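Local coordinates for 3-keto-5-aminohexanoate cleavage protein (Archaeoglobus fulgidus, PDB 3LOT), which probably cleaves 3-keto-5-aminohexanoate or a related beta-keto acid with the help of a bound zinc ion, at residues P171-Y176 and P195-Q200; Q180-A185 and D224-R229. All blocks are in the same frame, centred on the assembly; numbering follows the deposited sequence.

Contact 1 of 2, residues P171-Y176 and P195-Q200; sequences PELECY and PPLRLQ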
loop_
_atom_site.group_PDB
_atom_site.type_symbol
_atom_site.label_atom_id
_atom_site.label_comp_id
_atom_site.label_asym_id
_atom_site.label_seq_id
_atom_site.Cartn_x
_atom_site.Cartn_y
_atom_site.Cartn_z
ATOM N N PRO D 171 -15.864 21.491 -13.050
ATOM C CA PRO D 171 -15.854 20.059 -13.251
ATOM C C PRO D 171 -15.733 19.270 -11.953
ATOM O O PRO D 171 -14.879 19.533 -11.102
ATOM C CB PRO D 171 -14.597 19.837 -14.123
ATOM C CG PRO D 171 -14.211 21.170 -14.593
ATOM C CD PRO D 171 -14.650 22.121 -13.593
ATOM N N GLU D 172 -16.590 18.276 -11.817
ATOM C CA GLU D 172 -16.417 17.269 -10.794
ATOM C C GLU D 172 -15.976 16.030 -11.540
ATOM O O GLU D 172 -16.754 15.474 -12.303
ATOM C CB GLU D 172 -17.715 17.001 -10.066
ATOM C CG GLU D 172 -17.563 15.915 -9.011
ATOM C CD GLU D 172 -18.790 15.707 -8.181
ATOM O OE1 GLU D 172 -19.671 14.974 -8.637
ATOM O OE2 GLU D 172 -18.832 16.200 -7.046
ATOM N N LEU D 173 -14.750 15.578 -11.264
ATOM C CA LEU D 173 -14.031 14.702 -12.176
ATOM C C LEU D 173 -14.205 13.298 -11.668
ATOM O O LEU D 173 -13.595 12.932 -10.686
ATOM C CB LEU D 173 -12.561 15.093 -12.204
ATOM C CG LEU D 173 -12.261 16.548 -12.665
ATOM C CD1 LEU D 173 -10.850 16.898 -12.275
ATOM C CD2 LEU D 173 -12.461 16.668 -14.176
ATOM N N GLU D 174 -15.014 12.524 -12.365
ATOM C CA GLU D 174 -15.427 11.226 -11.869
ATOM C C GLU D 174 -14.345 10.255 -12.290
ATOM O O GLU D 174 -13.976 10.222 -13.480
ATOM C CB GLU D 174 -16.766 10.819 -12.474
ATOM C CG GLU D 174 -17.815 11.942 -12.539
ATOM C CD GLU D 174 -18.201 12.515 -11.187
ATOM O OE1 GLU D 174 -18.005 11.841 -10.150
ATOM O OE2 GLU D 174 -18.699 13.667 -11.167
ATOM N N CYS D 175 -13.794 9.548 -11.315
ATOM C CA CYS D 175 -12.796 8.537 -11.556
ATOM C C CYS D 175 -13.210 7.168 -11.025
ATOM O O CYS D 175 -13.478 7.020 -9.845
ATOM C CB CYS D 175 -11.476 8.903 -10.898
ATOM S SG CYS D 175 -10.776 10.485 -11.536
ATOM N N TYR D 176 -13.214 6.186 -11.923
ATOM C CA TYR D 176 -13.672 4.821 -11.631
ATOM C C TYR D 176 -12.532 3.800 -11.586
ATOM O O TYR D 176 -12.787 2.581 -11.471
ATOM C CB TYR D 176 -14.669 4.328 -12.685
ATOM C CG TYR D 176 -15.954 5.105 -12.818
ATOM C CD1 TYR D 176 -15.974 6.325 -13.479
ATOM C CD2 TYR D 176 -17.151 4.582 -12.354
ATOM C CE1 TYR D 176 -17.168 7.043 -13.652
ATOM C CE2 TYR D 176 -18.341 5.278 -12.496
ATOM C CZ TYR D 176 -18.346 6.509 -13.157
ATOM O OH TYR D 176 -19.520 7.208 -13.280
ATOM N N PRO D 195 -6.896 24.102 -11.423
ATOM C CA PRO D 195 -6.865 23.717 -10.028
ATOM C C PRO D 195 -7.562 24.759 -9.183
ATOM O O PRO D 195 -7.715 25.861 -9.630
ATOM C CB PRO D 195 -5.379 23.727 -9.712
ATOM C CG PRO D 195 -4.858 24.791 -10.522
ATOM C CD PRO D 195 -5.620 24.679 -11.832
ATOM N N PRO D 196 -7.999 24.403 -7.978
ATOM C CA PRO D 196 -7.978 23.061 -7.392
ATOM C C PRO D 196 -9.035 22.163 -8.015
ATOM O O PRO D 196 -10.174 22.566 -8.225
ATOM C CB PRO D 196 -8.328 23.306 -5.922
ATOM C CG PRO D 196 -8.926 24.631 -5.879
ATOM C CD PRO D 196 -8.483 25.417 -7.034
ATOM N N LEU D 197 -8.639 20.949 -8.311
ATOM C CA LEU D 197 -9.519 20.013 -8.941
ATOM C C LEU D 197 -10.479 19.441 -7.897
ATOM O O LEU D 197 -10.183 19.403 -6.704
ATOM C CB LEU D 197 -8.720 18.878 -9.574
ATOM C CG LEU D 197 -7.538 19.258 -10.491
ATOM C CD1 LEU D 197 -6.904 17.980 -10.983
ATOM C CD2 LEU D 197 -7.950 20.138 -11.647
ATOM N N ARG D 198 -11.638 19.033 -8.370
ATOM C CA ARG D 198 -12.597 18.286 -7.574
ATOM C C ARG D 198 -12.733 16.906 -8.162
ATOM O O ARG D 198 -13.235 16.766 -9.260
ATOM C CB ARG D 198 -13.940 19.012 -7.577
ATOM C CG ARG D 198 -15.046 18.317 -6.772
ATOM C CD ARG D 198 -14.674 18.065 -5.354
ATOM N NE ARG D 198 -15.850 17.644 -4.587
ATOM C CZ ARG D 198 -15.863 17.412 -3.270
ATOM N NH1 ARG D 198 -14.784 17.585 -2.554
ATOM N NH2 ARG D 198 -16.981 17.010 -2.661
ATOM N N LEU D 199 -12.333 15.883 -7.405
ATOM C CA LEU D 199 -12.400 14.488 -7.866
ATOM C C LEU D 199 -13.449 13.709 -7.087
ATOM O O LEU D 199 -13.645 13.901 -5.897
ATOM C CB LEU D 199 -11.048 13.726 -7.677
ATOM C CG LEU D 199 -9.667 14.220 -8.143
ATOM C CD1 LEU D 199 -8.717 13.049 -8.535
ATOM C CD2 LEU D 199 -9.747 15.195 -9.251
ATOM N N GLN D 200 -14.070 12.756 -7.745
ATOM C CA GLN D 200 -14.907 11.829 -7.067
ATOM C C GLN D 200 -14.488 10.406 -7.430
ATOM O O GLN D 200 -14.338 10.056 -8.602
ATOM C CB GLN D 200 -16.327 12.104 -7.442
ATOM C CG GLN D 200 -17.355 11.194 -6.792
ATOM C CD GLN D 200 -18.551 11.990 -6.400
ATOM O OE1 GLN D 200 -18.822 12.164 -5.227
ATOM N NE2 GLN D 200 -19.233 12.559 -7.392
HETATM O O HOH W 1 -12.324 20.307 -10.940
HETATM O O HOH W 2 -20.013 14.802 -4.876
#

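Contact 2 of 2, residues Q180-A185 and D224-R229; sequences QIYNTA and DRLIGR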
loop_
_atom_site.group_PDB
_atom_site.type_symbol
_atom_site.label_atom_id
_atom_site.label_comp_id
_atom_site.label_asym_id
_atom_site.label_seq_id
_atom_site.Cartn_x
_atom_site.Cartn_y
_atom_site.Cartn_z
ATOM N N GLN D 180 -7.731 6.315 -14.607
ATOM C CA GLN D 180 -8.515 7.556 -14.752
ATOM C C GLN D 180 -7.998 8.704 -13.872
ATOM O O GLN D 180 -8.145 9.896 -14.211
ATOM C CB GLN D 180 -10.003 7.269 -14.462
ATOM C CG GLN D 180 -10.615 6.281 -15.486
ATOM C CD GLN D 180 -12.129 6.211 -15.462
ATOM O OE1 GLN D 180 -12.803 6.884 -14.677
ATOM N NE2 GLN D 180 -12.678 5.374 -16.333
ATOM N N ILE D 181 -7.354 8.362 -12.760
ATOM C CA ILE D 181 -6.613 9.381 -12.005
ATOM C C ILE D 181 -5.376 9.807 -12.812
ATOM O O ILE D 181 -5.044 10.983 -12.914
ATOM C CB ILE D 181 -6.222 8.895 -10.620
ATOM C CG1 ILE D 181 -7.489 8.369 -9.871
ATOM C CG2 ILE D 181 -5.487 10.013 -9.890
ATOM C CD1 ILE D 181 -7.292 8.085 -8.351
ATOM N N TYR D 182 -4.713 8.835 -13.413
ATOM C CA TYR D 182 -3.625 9.097 -14.345
ATOM C C TYR D 182 -4.104 9.989 -15.474
ATOM O O TYR D 182 -3.402 10.947 -15.817
ATOM C CB TYR D 182 -2.991 7.818 -14.880
ATOM C CG TYR D 182 -1.821 7.304 -14.021
ATOM C CD1 TYR D 182 -0.503 7.821 -14.187
ATOM C CD2 TYR D 182 -2.026 6.377 -13.047
ATOM C CE1 TYR D 182 0.551 7.390 -13.411
ATOM C CE2 TYR D 182 -0.990 5.945 -12.252
ATOM C CZ TYR D 182 0.309 6.424 -12.452
ATOM O OH TYR D 182 1.345 5.944 -11.681
ATOM N N ASN D 183 -5.275 9.657 -16.048
ATOM C CA ASN D 183 -5.859 10.513 -17.088
ATOM C C ASN D 183 -6.069 11.952 -16.546
ATOM O O ASN D 183 -5.757 12.946 -17.239
ATOM C CB ASN D 183 -7.188 9.979 -17.634
ATOM C CG ASN D 183 -7.074 8.627 -18.376
ATOM O OD1 ASN D 183 -5.973 8.098 -18.610
ATOM N ND2 ASN D 183 -8.258 8.041 -18.717
ATOM N N THR D 184 -6.609 12.045 -15.318
ATOM C CA THR D 184 -6.839 13.333 -14.671
ATOM C C THR D 184 -5.557 14.174 -14.511
ATOM O O THR D 184 -5.548 15.383 -14.849
ATOM C CB THR D 184 -7.577 13.141 -13.351
ATOM O OG1 THR D 184 -8.827 12.479 -13.623
ATOM C CG2 THR D 184 -7.772 14.484 -12.627
ATOM N N ALA D 185 -4.482 13.530 -14.045
ATOM C CA ALA D 185 -3.174 14.177 -13.916
ATOM C C ALA D 185 -2.694 14.724 -15.241
ATOM O O ALA D 185 -2.227 15.850 -15.325
ATOM C CB ALA D 185 -2.132 13.228 -13.369
ATOM N N ASP D 224 -2.909 11.975 -4.638
ATOM C CA ASP D 224 -1.895 12.731 -3.888
ATOM C C ASP D 224 -0.570 12.791 -4.650
ATOM O O ASP D 224 0.041 13.876 -4.796
ATOM C CB ASP D 224 -1.626 12.097 -2.519
ATOM C CG ASP D 224 -2.728 12.315 -1.495
ATOM O OD1 ASP D 224 -3.662 13.122 -1.721
ATOM O OD2 ASP D 224 -2.638 11.664 -0.402
ATOM N N ARG D 225 -0.124 11.651 -5.164
ATOM C CA ARG D 225 1.204 11.565 -5.715
ATOM C C ARG D 225 1.302 12.124 -7.134
ATOM O O ARG D 225 2.350 12.602 -7.519
ATOM C CB ARG D 225 1.663 10.119 -5.717
ATOM C CG ARG D 225 3.107 9.935 -6.056
ATOM C CD ARG D 225 3.449 8.449 -6.018
ATOM N NE ARG D 225 2.569 7.660 -6.881
ATOM C CZ ARG D 225 2.769 7.472 -8.205
ATOM N NH1 ARG D 225 3.802 8.044 -8.845
ATOM N NH2 ARG D 225 1.924 6.733 -8.893
ATOM N N LEU D 226 0.245 11.990 -7.929
ATOM C CA LEU D 226 0.228 12.567 -9.313
ATOM C C LEU D 226 -0.159 14.029 -9.356
ATOM O O LEU D 226 0.375 14.763 -10.170
ATOM C CB LEU D 226 -0.696 11.786 -10.226
ATOM C CG LEU D 226 -0.389 10.301 -10.348
ATOM C CD1 LEU D 226 -1.367 9.684 -11.377
ATOM C CD2 LEU D 226 1.071 10.062 -10.814
ATOM N N ILE D 227 -1.082 14.442 -8.491
ATOM C CA ILE D 227 -1.766 15.749 -8.590
ATOM C C ILE D 227 -1.240 16.703 -7.533
ATOM O O ILE D 227 -0.912 17.844 -7.843
ATOM C CB ILE D 227 -3.312 15.576 -8.533
ATOM C CG1 ILE D 227 -3.777 14.855 -9.822
ATOM C CG2 ILE D 227 -4.014 16.913 -8.285
ATOM C CD1 ILE D 227 -5.139 14.171 -9.726
ATOM N N GLY D 228 -1.029 16.161 -6.342
ATOM C CA GLY D 228 -0.533 16.877 -5.192
ATOM C C GLY D 228 -1.692 17.201 -4.284
ATOM O O GLY D 228 -2.700 17.761 -4.734
ATOM N N ARG D 229 -1.528 16.890 -3.008
ATOM C CA ARG D 229 -2.568 17.101 -2.006
ATOM C C ARG D 229 -3.145 18.521 -2.030
ATOM O O ARG D 229 -4.358 18.714 -1.914
ATOM C CB ARG D 229 -1.990 16.862 -0.623
ATOM C CG ARG D 229 -1.587 15.428 -0.309
ATOM C CD ARG D 229 -0.791 15.401 1.008
ATOM N NE ARG D 229 -0.729 14.072 1.656
ATOM C CZ ARG D 229 0.094 13.066 1.317
ATOM N NH1 ARG D 229 0.936 13.175 0.282
ATOM N NH2 ARG D 229 0.066 11.912 2.011
HETATM O O HOH W 3 3.777 7.579 -12.018
#

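Contact 1 of 2, residues P171-Y176 and P195-Q200
Neighbouring parallel strands of a TIM-barrel wall meet here: L173 pairs with L199 and E174 with Q200 in the beta-alpha-beta unit made by strand 170-175, helix 178-189 and strand 197-203. L173 takes the main-chain O of R198 through its N (2.8 Å) and gives its own O to the N of Q200. One step on, C175 N meets Q200 O at 2.8 Å. Where the strands begin to part, water 1 bridges P171 O and R198 N.

E172, E174, R198 and Q200 share one face. CG of Q200 stands anti to the backbone N (chi1 -180°), which sends the amide along E174; in one of the two conformers of E174, NE2 then donates, in its own amide plane, to the syn lone pair of E174 OE1 at 3.1 Å, while OE1 of Q200 is held by S235. E172 OE1 also comes within 2.8 Å of Q200 NE2, but the angle is poor for a hydrogen bond. E172 OE2 and Q200 OE1 both lie within hydrogen-bonding distance of water 2, which has more acceptors near it than protons. E172 OE2 is also 4.1 Å from R198 NE, short of a salt bridge; the firm ionic partner of R198 is D256. On the other face, which helix 178-189 covers, L173 CD1 packs on L199 CD2 at 3.6 Å.

A leucine in place of E172 would probably leave R198 without that nearby negative charge and Q200 NE2 without the oxygen facing it. The side chain of E172 comes within about 5 Å of that of the zinc ligand H50, and the side chain of E174 lies about 7 Å from the zinc ion. With NE2 near both glutamates and OE1 held by S235, the Q200 amide is probably fixed in orientation on the face that borders the zinc site.

Contact 2 of 2, residues Q180-A185 and D224-R229
Y182 OH is gripped by two groups: in one of the two R225 conformers, NH2 donates to it at 3.0 Å, with the hydroxyl oxygen 4° out of the guanidinium plane, and water 3 sits 2.9 Å from the same Y182 OH, at the edge of the phenol ring. In that conformer the water also accepts from R225 NH1. The R225 chain is extended at chi1 and chi2, and a bend at chi3 (55°) brings the guanidinium round to the hydroxyl, its plane tilted 56° from that of the ring. D215 of a second subunit adds a weak hydrogen bond to Y182 OH.

Beneath this polar group, L226 lays its CD1 over the centre of the Y182 ring, 3.4 Å from the centroid, a CH-pi contact, while its CB rests on A185 CB at 3.7 Å. I227 CD1 touches T184 CG2 at 3.9 Å and, on another side, I181 CG2. T184 OG1 turns back to Q180 O (2.7 Å), leaving the methyl to face I227. G228, with positive phi, is the first residue to leave helical backbone angles. Helix 178-189 and the end of helix 213-226 pack as consecutive outer helices of a TIM barrel, with Y182 and R225 at a subunit boundary.

Overall arrangement
Contact 1 and contact 2 lie about 10 Å apart, centre to centre, on the same side of the chain's centre, and their segments alternate in sequence: 171-176, 180-185, 195-200, 224-229. Strand 170-175 leads into helix 178-189, which returns to strand 197-203; helix 213-226 then lies outside the barrel beside it. The two contacts touch directly: T184 packs on both L173 and C175, and I227 reaches L199, so the helix layer of contact 2 rests on the apolar face of the strands in contact 1. Their polar ends serve different places, the strand face bordering the zinc site inside the barrel and the helix pair meeting neighbouring subunits of the four-chain assembly outside.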